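Local coordinates for protein membrane-bound protease PH1510 (Pyrococcus horikoshii, PDB 6M4B) that cleaves proteins, including casein and a stomatin homolog, preferentially near hydrophobic or aromatic residues, this chain being its serine-protease domain with the nucleophile replaced, at residues A[71-76]-A[96-101]; A[33-38]-A[65-70]; A[85-90]-A[130-135]; A[105-110]-A[118-123]; A[17-22]-A[46-51]. The protein carries 1 engineered substitution. All coordinates share one frame; numbering follows the deposited sequence.

Contact 1. Residues A[71-76]-A[96-101]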
# COMPACT_ATOMS: atom_id res chain seq x y z
N ILE A 71 8.75 -10.92 10.80
CA ILE A 71 9.21 -12.08 10.05
C ILE A 71 7.98 -12.96 9.89
O ILE A 71 7.34 -13.32 10.87
CB ILE A 71 10.34 -12.80 10.79
CG1 ILE A 71 11.53 -11.85 10.93
CG2 ILE A 71 10.76 -14.05 10.02
CD1 ILE A 71 12.66 -12.37 11.77
N ILE A 72 7.66 -13.31 8.64
CA ILE A 72 6.57 -14.21 8.37
C ILE A 72 7.19 -15.58 8.17
O ILE A 72 8.07 -15.75 7.34
CB ILE A 72 5.74 -13.75 7.13
CG1 ILE A 72 5.09 -12.38 7.39
CG2 ILE A 72 4.70 -14.78 6.81
CD1 ILE A 72 4.08 -12.33 8.50
N TYR A 73 6.74 -16.54 8.99
CA TYR A 73 7.31 -17.86 9.05
C TYR A 73 6.19 -18.82 8.74
O TYR A 73 5.27 -18.98 9.54
CB TYR A 73 7.90 -18.14 10.42
CG TYR A 73 8.60 -19.50 10.64
CD1 TYR A 73 9.11 -20.23 9.59
CD2 TYR A 73 8.76 -20.02 11.93
CE1 TYR A 73 9.78 -21.42 9.79
CE2 TYR A 73 9.42 -21.24 12.16
CZ TYR A 73 9.96 -21.91 11.10
OH TYR A 73 10.64 -23.11 11.30
N VAL A 74 6.28 -19.43 7.57
CA VAL A 74 5.28 -20.37 7.13
C VAL A 74 5.55 -21.71 7.84
O VAL A 74 6.53 -22.42 7.55
CB VAL A 74 5.27 -20.56 5.60
CG1 VAL A 74 4.00 -21.36 5.21
CG2 VAL A 74 5.28 -19.20 4.90
N TYR A 75 4.68 -22.03 8.77
CA TYR A 75 4.95 -23.02 9.81
C TYR A 75 3.62 -23.39 10.49
O TYR A 75 2.75 -22.50 10.63
CB TYR A 75 5.93 -22.40 10.82
CG TYR A 75 6.30 -23.26 12.00
CD1 TYR A 75 5.48 -23.31 13.14
CD2 TYR A 75 7.48 -24.01 11.99
CE1 TYR A 75 5.83 -24.11 14.23
CE2 TYR A 75 7.83 -24.82 13.07
CZ TYR A 75 7.00 -24.85 14.18
OH TYR A 75 7.34 -25.62 15.23
N PRO A 76 3.46 -24.67 10.94
CA PRO A 76 4.39 -25.82 10.98
C PRO A 76 4.47 -26.52 9.67
O PRO A 76 3.73 -26.15 8.77
CB PRO A 76 3.76 -26.77 12.02
CG PRO A 76 2.31 -26.46 11.95
CD PRO A 76 2.20 -24.97 11.66
N ALA A 96 10.51 -16.72 6.09
CA ALA A 96 11.07 -18.04 6.32
C ALA A 96 9.99 -19.09 6.07
O ALA A 96 8.81 -18.87 6.40
CB ALA A 96 11.58 -18.14 7.74
N MET A 97 10.41 -20.21 5.52
CA MET A 97 9.51 -21.38 5.35
C MET A 97 10.08 -22.70 5.96
O MET A 97 11.24 -22.99 5.82
CB MET A 97 9.19 -21.59 3.86
CG MET A 97 8.37 -20.45 3.23
SD MET A 97 8.10 -20.76 1.48
CE MET A 97 6.80 -21.99 1.58
N ALA A 98 9.25 -23.40 6.70
CA ALA A 98 9.59 -24.75 7.19
C ALA A 98 9.55 -25.74 6.03
O ALA A 98 8.80 -25.51 5.08
CB ALA A 98 8.60 -25.19 8.25
N PRO A 99 10.39 -26.80 6.06
CA PRO A 99 10.27 -27.80 4.97
C PRO A 99 8.88 -28.41 5.01
O PRO A 99 8.25 -28.43 6.09
CB PRO A 99 11.37 -28.81 5.29
CG PRO A 99 12.38 -28.04 6.10
CD PRO A 99 11.54 -27.09 6.94
N GLY A 100 8.37 -28.77 3.82
CA GLY A 100 7.01 -29.27 3.65
C GLY A 100 5.90 -28.23 3.63
O GLY A 100 4.73 -28.55 3.87
N THR A 101 6.25 -26.96 3.39
CA THR A 101 5.23 -25.90 3.38
C THR A 101 5.09 -25.39 1.97
O THR A 101 5.80 -25.81 1.07
CB THR A 101 5.54 -24.73 4.34
OG1 THR A 101 6.81 -24.16 4.02
CG2 THR A 101 5.50 -25.19 5.78
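Y73 and V74 lie against A96, M97 and A98 along the edges of two parallel strands, Y73 bridging A96 and V74 bridging M97. Three backbone bonds fix the register: A96 N donates to I72 O, V74 N to A96 O at 2.8 Å, and A98 N to V74 O at 3.0 Å. A96 O also meets Y73 CA in a CA-H...O contact of 3.2 Å and sits in plane at the edge of the Y73 ring.

On one face of the sheet, Y73 holds CG anti to the backbone N (chi1 -178°), a torsion that lays the ring beside the carbonyl carbon and sets CD1 against A96 CB at 3.7 Å. Y75 CB stands over the centre of one face of this ring. On the other, V74 and M97 run side by side in the same direction, V74 CG2 touching M97 CG at 3.7 Å. V74 CG1 meets T101 CB at 3.8 Å. A type II turn from A98 to T101 brings the threonine back beside V74, and T101 OG1 donates to A98 O at 2.6 Å.

Further out, the Y73 hydroxyl hydrogen-bonds A172 O. I175 and L178 of helix 175-182 pack on the side of the sheet that carries Y73, L178 also touching A96, while P159 and A162 pack on M97. On its other side strand 70-74 is backbone-bonded to strand 41-47, Y73 pairing with I44 and L46.

All hydrogen bonds across the strands are therefore backbone to backbone, leaving apolar contacts on both faces of a buried pair in the central parallel sheet.

Contact 2. Residues A[33-38]-A[65-70]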
# COMPACT_ATOMS: atom_id res chain seq x y z
N ILE A 33 2.13 -5.04 20.77
CA ILE A 33 2.80 -5.55 21.97
C ILE A 33 4.32 -5.56 21.77
O ILE A 33 5.06 -4.96 22.54
CB ILE A 33 2.29 -6.95 22.36
CG1 ILE A 33 0.87 -6.84 22.90
CG2 ILE A 33 3.19 -7.56 23.44
CD1 ILE A 33 0.13 -8.17 23.03
N ALA A 34 4.77 -6.22 20.71
CA ALA A 34 6.19 -6.33 20.43
C ALA A 34 6.86 -4.97 20.25
O ALA A 34 8.01 -4.80 20.65
CB ALA A 34 6.40 -7.19 19.19
N GLU A 35 6.18 -4.01 19.59
CA GLU A 35 6.72 -2.62 19.44
C GLU A 35 6.80 -1.91 20.81
O GLU A 35 7.81 -1.31 21.15
CB GLU A 35 5.78 -1.75 18.55
CG GLU A 35 5.74 -2.05 17.06
CD GLU A 35 4.65 -1.25 16.32
OE1 GLU A 35 3.53 -1.06 16.86
OE2 GLU A 35 4.89 -0.86 15.17
N GLN A 36 5.74 -2.01 21.60
CA GLN A 36 5.74 -1.41 22.96
C GLN A 36 6.86 -1.93 23.83
O GLN A 36 7.42 -1.14 24.58
CB GLN A 36 4.41 -1.62 23.67
CG GLN A 36 3.38 -0.57 23.28
CD GLN A 36 1.96 -1.01 23.59
OE1 GLN A 36 1.74 -2.06 24.22
NE2 GLN A 36 0.99 -0.20 23.19
N ASP A 37 7.22 -3.22 23.70
CA ASP A 37 8.37 -3.79 24.45
C ASP A 37 9.73 -3.61 23.76
O ASP A 37 10.72 -4.14 24.24
CB ASP A 37 8.14 -5.26 24.82
CG ASP A 37 6.79 -5.50 25.55
OD1 ASP A 37 6.13 -4.52 25.97
OD2 ASP A 37 6.38 -6.68 25.70
N ASN A 38 9.82 -2.80 22.70
CA ASN A 38 11.08 -2.61 21.93
C ASN A 38 11.74 -3.94 21.53
O ASN A 38 12.99 -4.07 21.58
CB ASN A 38 12.13 -1.76 22.69
CG ASN A 38 11.62 -0.39 23.05
OD1 ASN A 38 11.44 -0.06 24.22
ND2 ASN A 38 11.34 0.42 22.03
N GLN A 65 4.36 -0.35 8.29
CA GLN A 65 4.53 0.75 9.24
C GLN A 65 5.10 0.27 10.59
O GLN A 65 5.28 1.06 11.47
CB GLN A 65 3.18 1.47 9.54
CG GLN A 65 2.36 2.00 8.36
CD GLN A 65 2.97 3.21 7.68
OE1 GLN A 65 4.11 3.18 7.23
NE2 GLN A 65 2.19 4.28 7.58
N SER A 66 5.27 -1.04 10.76
CA SER A 66 5.79 -1.60 12.00
C SER A 66 7.08 -0.94 12.39
O SER A 66 7.94 -0.73 11.57
CB SER A 66 6.00 -3.13 11.90
OG SER A 66 6.48 -3.65 13.13
N LYS A 67 7.22 -0.60 13.66
CA LYS A 67 8.47 -0.02 14.14
C LYS A 67 9.51 -1.08 14.42
O LYS A 67 10.63 -0.73 14.70
CB LYS A 67 8.24 0.82 15.40
CG LYS A 67 7.40 2.06 15.10
CD LYS A 67 6.92 2.78 16.34
CE LYS A 67 6.00 3.95 15.95
NZ LYS A 67 5.19 4.44 17.09
N ILE A 68 9.14 -2.36 14.37
CA ILE A 68 10.10 -3.45 14.49
C ILE A 68 9.97 -4.42 13.32
O ILE A 68 8.90 -4.52 12.71
CB ILE A 68 9.92 -4.23 15.81
CG1 ILE A 68 8.61 -4.97 15.83
CG2 ILE A 68 10.03 -3.26 17.00
CD1 ILE A 68 8.45 -5.84 17.04
N PRO A 69 11.05 -5.13 13.01
CA PRO A 69 10.94 -6.15 11.96
C PRO A 69 9.88 -7.23 12.26
O PRO A 69 9.81 -7.74 13.34
CB PRO A 69 12.35 -6.76 11.93
CG PRO A 69 13.25 -5.70 12.52
CD PRO A 69 12.44 -4.98 13.52
N VAL A 70 9.04 -7.51 11.27
CA VAL A 70 8.10 -8.62 11.23
C VAL A 70 8.59 -9.73 10.27
O VAL A 70 8.79 -9.50 9.04
CB VAL A 70 6.72 -8.16 10.72
CG1 VAL A 70 5.68 -9.29 10.85
CG2 VAL A 70 6.28 -6.94 11.49
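The carboxylate of E35 is the flat group that spans this contact, and K67 N approaches it at OE2 on the anti lone pair, away from OE1. The bond is 2.8 Å long and nearly straight, 168° at the hydrogen. S66 CA also lies close to OE2, at 3.4 Å, while OE1 forms a salt bridge with R62. Two different partners thus hold the oxygens and should limit carboxylate rotation. K67 NZ stays 5.6 Å from E35 OE2, and its ammonium group contributes at most long-range attraction.

A second flat group, the I68 peptide carbonyl, receives S66 OG in its plane at 2.6 Å, folding the loop back on itself. I68 places CG1 between its backbone N and carbonyl carbon (chi1 67°), which sends CD1 to A34 CB at 3.3 Å, tighter than a usual carbon contact. I42 of strand 41-47 packs on both of these side chains.

Helix 21-36 terminates here in a Schellman motif, with N38 at positive phi and N38 N bonded to E35 O. The E35 bond and the A34-I68 contact tie the loop after helix 53-64 to this helix end, in the layered beta-alpha-beta architecture of the ClpP/crotonase clan.

Contact 3. Residues A[85-90]-A[130-135]; sequences GTYIAL and IAYIKS
Y87 and I133 form the tight part of this helix-helix contact. I133 CD1 stands over one face of the Y87 ring, 4.0 Å from its centroid and only 15° off the normal, which is CH-pi geometry. The aliphatic chain runs at about a right angle to the tyrosine, and I133 CB reaches the ring at Y87 CE2, 3.6 Å away. Carrying CG1 anti to the backbone N, though skewed (chi1 -152°), I133 directs that branch toward helix 84-90. There L90 CD1 closes on I133 CG1 at 3.7 Å, and the isoleucine packs against both Y87 and L90. F129, L136 and M56 add further apolar cover to Y87.

Y132 meets Y87 on the partly exposed side, through a short but narrow rim contact. Their CD2 atoms are 3.5 Å apart, but the ring centroids lie 5.8 Å apart with planes at 22°, and neither ring lies over the other. Y132 packs on M57 and V60 of helix 53-64 and on E139 of the second subunit. At the opposite margin T86 CG2 barely meets I133 CD1, at 4.4 Å; its hydroxyl is bonded to A81 O instead. The short segment axes are also well separated, 10.1 Å at closest approach.

No hydrogen bond crosses between the helices. Cohesion here rests on dispersion and CH-pi contact, which implies an apolar helix-helix seam adjoining the substrate site: T86 and Y87 also touch C106 of that site, and T86 lies about 6 Å, side chain to side chain, from the engineered A83, which stands at the nucleophile position.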
# COMPACT_ATOMS: atom_id res chain seq x y z
N GLY A 85 -2.40 -14.91 1.88
CA GLY A 85 -1.26 -15.17 2.73
C GLY A 85 0.08 -14.89 2.07
O GLY A 85 1.05 -14.57 2.77
N THR A 86 0.15 -15.09 0.73
CA THR A 86 1.37 -14.84 -0.01
C THR A 86 1.77 -13.38 0.06
O THR A 86 2.95 -13.08 0.23
CB THR A 86 1.17 -15.26 -1.43
OG1 THR A 86 0.89 -16.68 -1.44
CG2 THR A 86 2.37 -15.01 -2.25
N TYR A 87 0.77 -12.48 -0.01
CA TYR A 87 0.96 -11.05 0.03
C TYR A 87 1.45 -10.60 1.42
O TYR A 87 2.30 -9.73 1.51
CB TYR A 87 -0.36 -10.29 -0.28
CG TYR A 87 -0.96 -10.49 -1.69
CD1 TYR A 87 -1.68 -11.63 -2.03
CD2 TYR A 87 -0.87 -9.48 -2.66
CE1 TYR A 87 -2.25 -11.78 -3.28
CE2 TYR A 87 -1.47 -9.62 -3.88
CZ TYR A 87 -2.17 -10.75 -4.18
OH TYR A 87 -2.73 -10.89 -5.39
N ILE A 88 0.93 -11.20 2.48
CA ILE A 88 1.37 -10.91 3.85
C ILE A 88 2.85 -11.22 3.94
O ILE A 88 3.64 -10.40 4.38
CB ILE A 88 0.53 -11.72 4.88
CG1 ILE A 88 -0.95 -11.26 4.87
CG2 ILE A 88 1.06 -11.55 6.32
CD1 ILE A 88 -1.91 -12.20 5.59
N ALA A 89 3.23 -12.40 3.44
CA ALA A 89 4.63 -12.77 3.38
C ALA A 89 5.48 -11.80 2.54
O ALA A 89 6.47 -11.25 3.07
CB ALA A 89 4.77 -14.17 2.84
N LEU A 90 5.08 -11.54 1.28
CA LEU A 90 5.82 -10.59 0.43
C LEU A 90 5.90 -9.18 0.97
O LEU A 90 6.84 -8.44 0.65
CB LEU A 90 5.30 -10.58 -1.00
CG LEU A 90 5.45 -11.89 -1.72
CD1 LEU A 90 4.65 -11.84 -3.00
CD2 LEU A 90 6.92 -12.16 -2.02
N ILE A 130 -2.07 -7.95 -9.78
CA ILE A 130 -0.75 -8.14 -10.35
C ILE A 130 0.13 -6.92 -10.06
O ILE A 130 1.25 -7.08 -9.57
CB ILE A 130 -0.78 -8.41 -11.85
CG1 ILE A 130 -1.42 -9.79 -12.13
CG2 ILE A 130 0.60 -8.36 -12.46
CD1 ILE A 130 -1.75 -10.07 -13.59
N ALA A 131 -0.37 -5.71 -10.30
CA ALA A 131 0.42 -4.54 -9.97
C ALA A 131 0.75 -4.52 -8.46
O ALA A 131 1.89 -4.21 -8.09
CB ALA A 131 -0.29 -3.27 -10.38
N TYR A 132 -0.20 -4.88 -7.60
CA TYR A 132 0.05 -4.84 -6.15
C TYR A 132 1.09 -5.90 -5.68
O TYR A 132 2.07 -5.55 -4.99
CB TYR A 132 -1.23 -5.01 -5.42
CG TYR A 132 -1.14 -4.91 -3.94
CD1 TYR A 132 -0.82 -3.71 -3.33
CD2 TYR A 132 -1.42 -6.01 -3.13
CE1 TYR A 132 -0.73 -3.59 -1.97
CE2 TYR A 132 -1.39 -5.89 -1.75
CZ TYR A 132 -1.02 -4.72 -1.17
OH TYR A 132 -0.99 -4.63 0.19
N ILE A 133 0.94 -7.13 -6.13
CA ILE A 133 1.85 -8.22 -5.73
C ILE A 133 3.28 -7.98 -6.25
O ILE A 133 4.24 -8.18 -5.51
CB ILE A 133 1.32 -9.61 -6.11
CG1 ILE A 133 1.87 -10.65 -5.11
CG2 ILE A 133 1.66 -9.99 -7.56
CD1 ILE A 133 1.34 -12.04 -5.33
N LYS A 134 3.38 -7.42 -7.44
CA LYS A 134 4.67 -7.08 -8.01
C LYS A 134 5.36 -5.95 -7.25
O LYS A 134 6.58 -5.96 -7.07
CB LYS A 134 4.56 -6.73 -9.48
CG LYS A 134 4.43 -7.94 -10.38
CD LYS A 134 4.23 -7.56 -11.83
CE LYS A 134 5.46 -6.93 -12.48
NZ LYS A 134 5.98 -7.74 -13.60
N SER A 135 4.58 -5.00 -6.77
CA SER A 135 5.10 -3.93 -6.00
C SER A 135 5.65 -4.44 -4.65
O SER A 135 6.69 -3.96 -4.26
CB SER A 135 4.03 -2.87 -5.76
OG SER A 135 3.05 -3.23 -4.80

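Contact 4. Residues A[105-110]-A[118-123]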
# COMPACT_ATOMS: atom_id res chain seq x y z
N ALA A 105 -0.09 -19.59 -5.20
CA ALA A 105 -1.47 -19.86 -5.64
C ALA A 105 -2.36 -18.70 -5.33
O ALA A 105 -3.21 -18.77 -4.40
CB ALA A 105 -2.01 -21.17 -5.01
N CYS A 106 -2.21 -17.61 -6.07
CA CYS A 106 -3.01 -16.38 -5.78
C CYS A 106 -3.94 -15.93 -6.94
O CYS A 106 -4.27 -14.72 -7.01
CB CYS A 106 -2.04 -15.21 -5.47
SG CYS A 106 -0.76 -15.66 -4.31
N ARG A 107 -4.30 -16.84 -7.84
CA ARG A 107 -5.25 -16.50 -8.89
C ARG A 107 -6.47 -15.91 -8.21
O ARG A 107 -7.08 -16.60 -7.39
CB ARG A 107 -5.66 -17.68 -9.76
CG ARG A 107 -6.32 -17.16 -11.04
CD ARG A 107 -6.86 -18.29 -11.91
NE ARG A 107 -5.87 -19.29 -12.34
CZ ARG A 107 -4.88 -19.08 -13.20
NH1 ARG A 107 -4.68 -17.87 -13.73
NH2 ARG A 107 -4.05 -20.07 -13.53
N PRO A 108 -6.79 -14.62 -8.48
CA PRO A 108 -7.94 -14.02 -7.78
C PRO A 108 -9.24 -14.57 -8.38
O PRO A 108 -9.45 -14.52 -9.61
CB PRO A 108 -7.78 -12.50 -8.00
CG PRO A 108 -6.86 -12.38 -9.16
CD PRO A 108 -6.16 -13.68 -9.42
N ILE A 109 -10.04 -15.16 -7.50
CA ILE A 109 -11.30 -15.77 -7.85
C ILE A 109 -12.45 -15.24 -6.97
O ILE A 109 -12.24 -14.87 -5.83
CB ILE A 109 -11.24 -17.30 -7.74
CG1 ILE A 109 -11.17 -17.76 -6.26
CG2 ILE A 109 -10.11 -17.82 -8.63
CD1 ILE A 109 -11.12 -19.26 -6.04
N LEU A 110 -13.65 -15.17 -7.52
CA LEU A 110 -14.80 -14.57 -6.81
C LEU A 110 -15.56 -15.63 -5.99
O LEU A 110 -16.13 -15.32 -4.97
CB LEU A 110 -15.71 -13.85 -7.83
CG LEU A 110 -15.10 -12.79 -8.75
CD1 LEU A 110 -16.19 -12.02 -9.53
CD2 LEU A 110 -14.26 -11.83 -7.95
N ILE A 118 -15.79 -22.19 -11.60
CA ILE A 118 -14.96 -21.27 -10.89
C ILE A 118 -15.16 -19.86 -11.55
O ILE A 118 -15.11 -19.73 -12.74
CB ILE A 118 -13.52 -21.83 -10.80
CG1 ILE A 118 -12.79 -21.08 -9.67
CG2 ILE A 118 -12.81 -21.89 -12.18
CD1 ILE A 118 -11.29 -21.03 -9.76
N ILE A 119 -15.52 -18.85 -10.78
CA ILE A 119 -15.66 -17.51 -11.31
C ILE A 119 -14.28 -16.76 -11.19
O ILE A 119 -13.86 -16.36 -10.10
CB ILE A 119 -16.78 -16.72 -10.55
CG1 ILE A 119 -18.15 -17.44 -10.61
CG2 ILE A 119 -16.91 -15.28 -11.09
CD1 ILE A 119 -19.24 -16.77 -9.78
N GLU A 120 -13.62 -16.53 -12.31
CA GLU A 120 -12.41 -15.69 -12.33
C GLU A 120 -12.76 -14.21 -12.11
O GLU A 120 -13.75 -13.74 -12.60
CB GLU A 120 -11.62 -15.86 -13.64
CG GLU A 120 -11.16 -17.31 -13.74
CD GLU A 120 -10.06 -17.53 -14.75
OE1 GLU A 120 -8.91 -17.27 -14.37
OE2 GLU A 120 -10.34 -17.96 -15.90
N ALA A 121 -11.95 -13.51 -11.34
CA ALA A 121 -11.98 -12.06 -11.31
C ALA A 121 -11.88 -11.47 -12.74
O ALA A 121 -11.15 -11.98 -13.60
CB ALA A 121 -10.84 -11.52 -10.45
N PRO A 122 -12.64 -10.39 -12.99
CA PRO A 122 -12.47 -9.73 -14.29
C PRO A 122 -11.01 -9.21 -14.48
O PRO A 122 -10.31 -8.97 -13.48
CB PRO A 122 -13.45 -8.55 -14.23
CG PRO A 122 -14.01 -8.47 -12.82
CD PRO A 122 -13.53 -9.67 -12.04
N PRO A 123 -10.55 -9.07 -15.74
CA PRO A 123 -9.16 -8.74 -16.08
C PRO A 123 -8.61 -7.50 -15.41
O PRO A 123 -7.45 -7.49 -15.03
CB PRO A 123 -9.18 -8.52 -17.61
CG PRO A 123 -10.50 -9.04 -18.10
CD PRO A 123 -11.40 -9.31 -16.93
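I119 O accepts the shortest polar bond of the contact, from L110 N at 2.8 Å and almost straight (173° at the hydrogen). The same oxygen lies 3.5 Å from I109 CA in a CA-H...O contact. The second backbone bond, A121 N to P108 O, is longer at 3.2 Å, and its donor is tilted from the carbonyl plane. Between these bonds I109 and E120 form an antiparallel non-hydrogen-bonded pair whose side chains diverge. The touching parts run 94° apart end to end, so the two chains cross strongly rather than lying as a flat ribbon.

Side chains extend the contact at both ends. L110 and I119 meet at about a right angle, L110 CD1 against I119 CG2 at 3.7 Å. I118 keeps CG1 anti to its backbone N (chi1 -161°), which brings CD1 to I109 CG2 at 3.6 Å. P108 CB and A121 CB touch more loosely, while T126 packs on both residues.

Between R107 and E120 the approach is not a salt bridge. E120 OE1 is 3.4 Å from R107 CD, but it lies well out of the guanidinium plane, and no N-H points at it. R107 NH1 is instead bonded to T152 O, and R107 N to D154, which fixes the arginine from the helix 144-152 side.

The pair is a surface beta hairpin, strands 109-112 and 118-120. Residues 105-110 belong to the substrate-binding site, while P122 is the N-cap residue leading into helix 123-139, which carries the catalytic K124.

Contact 5. Residues A[17-22]-A[46-51]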
# COMPACT_ATOMS: atom_id res chain seq x y z
N GLY A 17 -5.73 -20.11 9.88
CA GLY A 17 -7.09 -20.01 9.33
C GLY A 17 -7.27 -18.89 8.31
O GLY A 17 -6.30 -18.29 7.84
N GLN A 18 -8.53 -18.60 7.99
CA GLN A 18 -8.84 -17.64 6.95
C GLN A 18 -8.45 -16.25 7.38
O GLN A 18 -8.56 -15.92 8.53
CB GLN A 18 -10.33 -17.69 6.58
CG GLN A 18 -10.69 -18.95 5.81
CD GLN A 18 -11.70 -18.67 4.72
OE1 GLN A 18 -12.84 -19.16 4.77
NE2 GLN A 18 -11.31 -17.87 3.72
N ILE A 19 -8.00 -15.44 6.44
CA ILE A 19 -7.74 -14.05 6.74
C ILE A 19 -9.07 -13.30 6.74
O ILE A 19 -9.81 -13.33 5.76
CB ILE A 19 -6.80 -13.41 5.70
CG1 ILE A 19 -5.48 -14.19 5.56
CG2 ILE A 19 -6.55 -11.96 6.07
CD1 ILE A 19 -4.71 -14.41 6.86
N THR A 20 -9.37 -12.63 7.85
CA THR A 20 -10.59 -11.86 8.02
C THR A 20 -10.18 -10.58 8.70
O THR A 20 -9.01 -10.46 9.11
CB THR A 20 -11.61 -12.60 8.92
OG1 THR A 20 -11.13 -12.63 10.26
CG2 THR A 20 -11.84 -14.02 8.45
N SER A 21 -11.13 -9.67 8.92
CA SER A 21 -10.89 -8.43 9.72
C SER A 21 -10.37 -8.75 11.11
O SER A 21 -9.65 -7.96 11.70
CB SER A 21 -12.20 -7.63 9.94
OG SER A 21 -13.19 -7.96 9.00
N TYR A 22 -10.83 -9.86 11.67
CA TYR A 22 -10.40 -10.28 12.98
C TYR A 22 -8.91 -10.65 12.92
O TYR A 22 -8.16 -10.27 13.82
CB TYR A 22 -11.29 -11.43 13.52
CG TYR A 22 -10.84 -11.92 14.88
CD1 TYR A 22 -10.87 -11.07 16.01
CD2 TYR A 22 -10.34 -13.22 15.04
CE1 TYR A 22 -10.41 -11.51 17.26
CE2 TYR A 22 -9.89 -13.67 16.28
CZ TYR A 22 -9.93 -12.82 17.38
OH TYR A 22 -9.47 -13.31 18.58
N LEU A 46 2.68 -18.53 10.32
CA LEU A 46 1.49 -18.29 9.53
C LEU A 46 1.09 -19.55 8.78
O LEU A 46 1.92 -20.23 8.22
CB LEU A 46 1.72 -17.15 8.52
CG LEU A 46 0.53 -16.77 7.62
CD1 LEU A 46 -0.56 -16.08 8.41
CD2 LEU A 46 1.03 -15.89 6.50
N ASP A 47 -0.20 -19.88 8.85
CA ASP A 47 -0.78 -21.00 8.11
C ASP A 47 -2.19 -20.54 7.68
O ASP A 47 -3.10 -20.38 8.51
CB ASP A 47 -0.86 -22.26 8.99
CG ASP A 47 -1.29 -23.51 8.22
OD1 ASP A 47 -1.33 -23.48 6.98
OD2 ASP A 47 -1.53 -24.56 8.87
N THR A 48 -2.34 -20.27 6.40
CA THR A 48 -3.61 -19.74 5.91
C THR A 48 -3.86 -20.21 4.50
O THR A 48 -2.92 -20.34 3.72
CB THR A 48 -3.65 -18.21 5.98
OG1 THR A 48 -4.94 -17.74 5.57
CG2 THR A 48 -2.57 -17.55 5.10
N PRO A 49 -5.12 -20.50 4.16
CA PRO A 49 -5.45 -20.75 2.74
C PRO A 49 -5.81 -19.46 1.98
O PRO A 49 -5.97 -19.49 0.76
CB PRO A 49 -6.68 -21.67 2.83
CG PRO A 49 -7.38 -21.16 4.07
CD PRO A 49 -6.29 -20.68 5.04
N GLY A 50 -5.93 -18.34 2.69
CA GLY A 50 -6.31 -17.09 2.10
C GLY A 50 -7.43 -16.46 2.88
O GLY A 50 -7.69 -16.84 4.03
N GLY A 51 -8.10 -15.51 2.24
CA GLY A 51 -9.20 -14.78 2.87
C GLY A 51 -9.56 -13.52 2.12
O GLY A 51 -9.45 -13.47 0.92
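I19 and T48 cross at about a right angle where two loops of a beta-alpha-beta unit meet, one following strand 9-16 and the other following its parallel neighbour 41-47. I19 points at the other loop and sets CD1 3.6 Å from T48 OG1, while A55 and I59 of helix 53-64 pack on the same isoleucine. T48 holds OG1 anti to its backbone N (chi1 -177°), and in this orientation the hydroxyl does two jobs. It donates to G17 O at 2.7 Å. It also accepts from G50 N at 3.1 Å, completing an ST turn that bends the chain into the glycines.

G17 N donates to D47 O at 3.0 Å, although it is bent to 137° at the hydrogen, and D47 OD1 is itself bonded to S80 N. I19 N donates to G50 O at 2.8 Å, coming from above the carbonyl plane. Q18 runs alongside, with CA 3.2 Å from the same oxygen.

G50 and G51 belong to the substrate-binding site, and G50 comes within about 4 Å of A83, the engineered alanine at the nucleophile position (nearest atoms). As in ClpP, where a glycine amide of the equivalent loop and the amide after the nucleophile form the oxyanion hole, this loop probably supplies part of it. With no side chain on G51, I19 O lies 3.3 Å from G51 CA.

In the fold
Contacts 1 and 5 share the central parallel sheet: their centres are 15 Å apart, and Y73 O lies 2.7 Å from L46 N, a probable hydrogen bond. Contact 3 touches both, I88 CG2 packing on I72 CD1 at 3.8 Å and G85 CA on T48 CG2 at 3.6 Å. Contact 4 meets contact 3 where T86 OG1 lies 3.5 Å from C106 SG. Contacts 3, 4 and 5 all approach the engineered A83 at the nucleophile position: T86, I109 and G50 come within about 6, 8 and 4 Å of it (nearest atoms). Contact 2 lies away from the site, centred about 34 Å from contact 4, but shares helix 21-36 with contact 5.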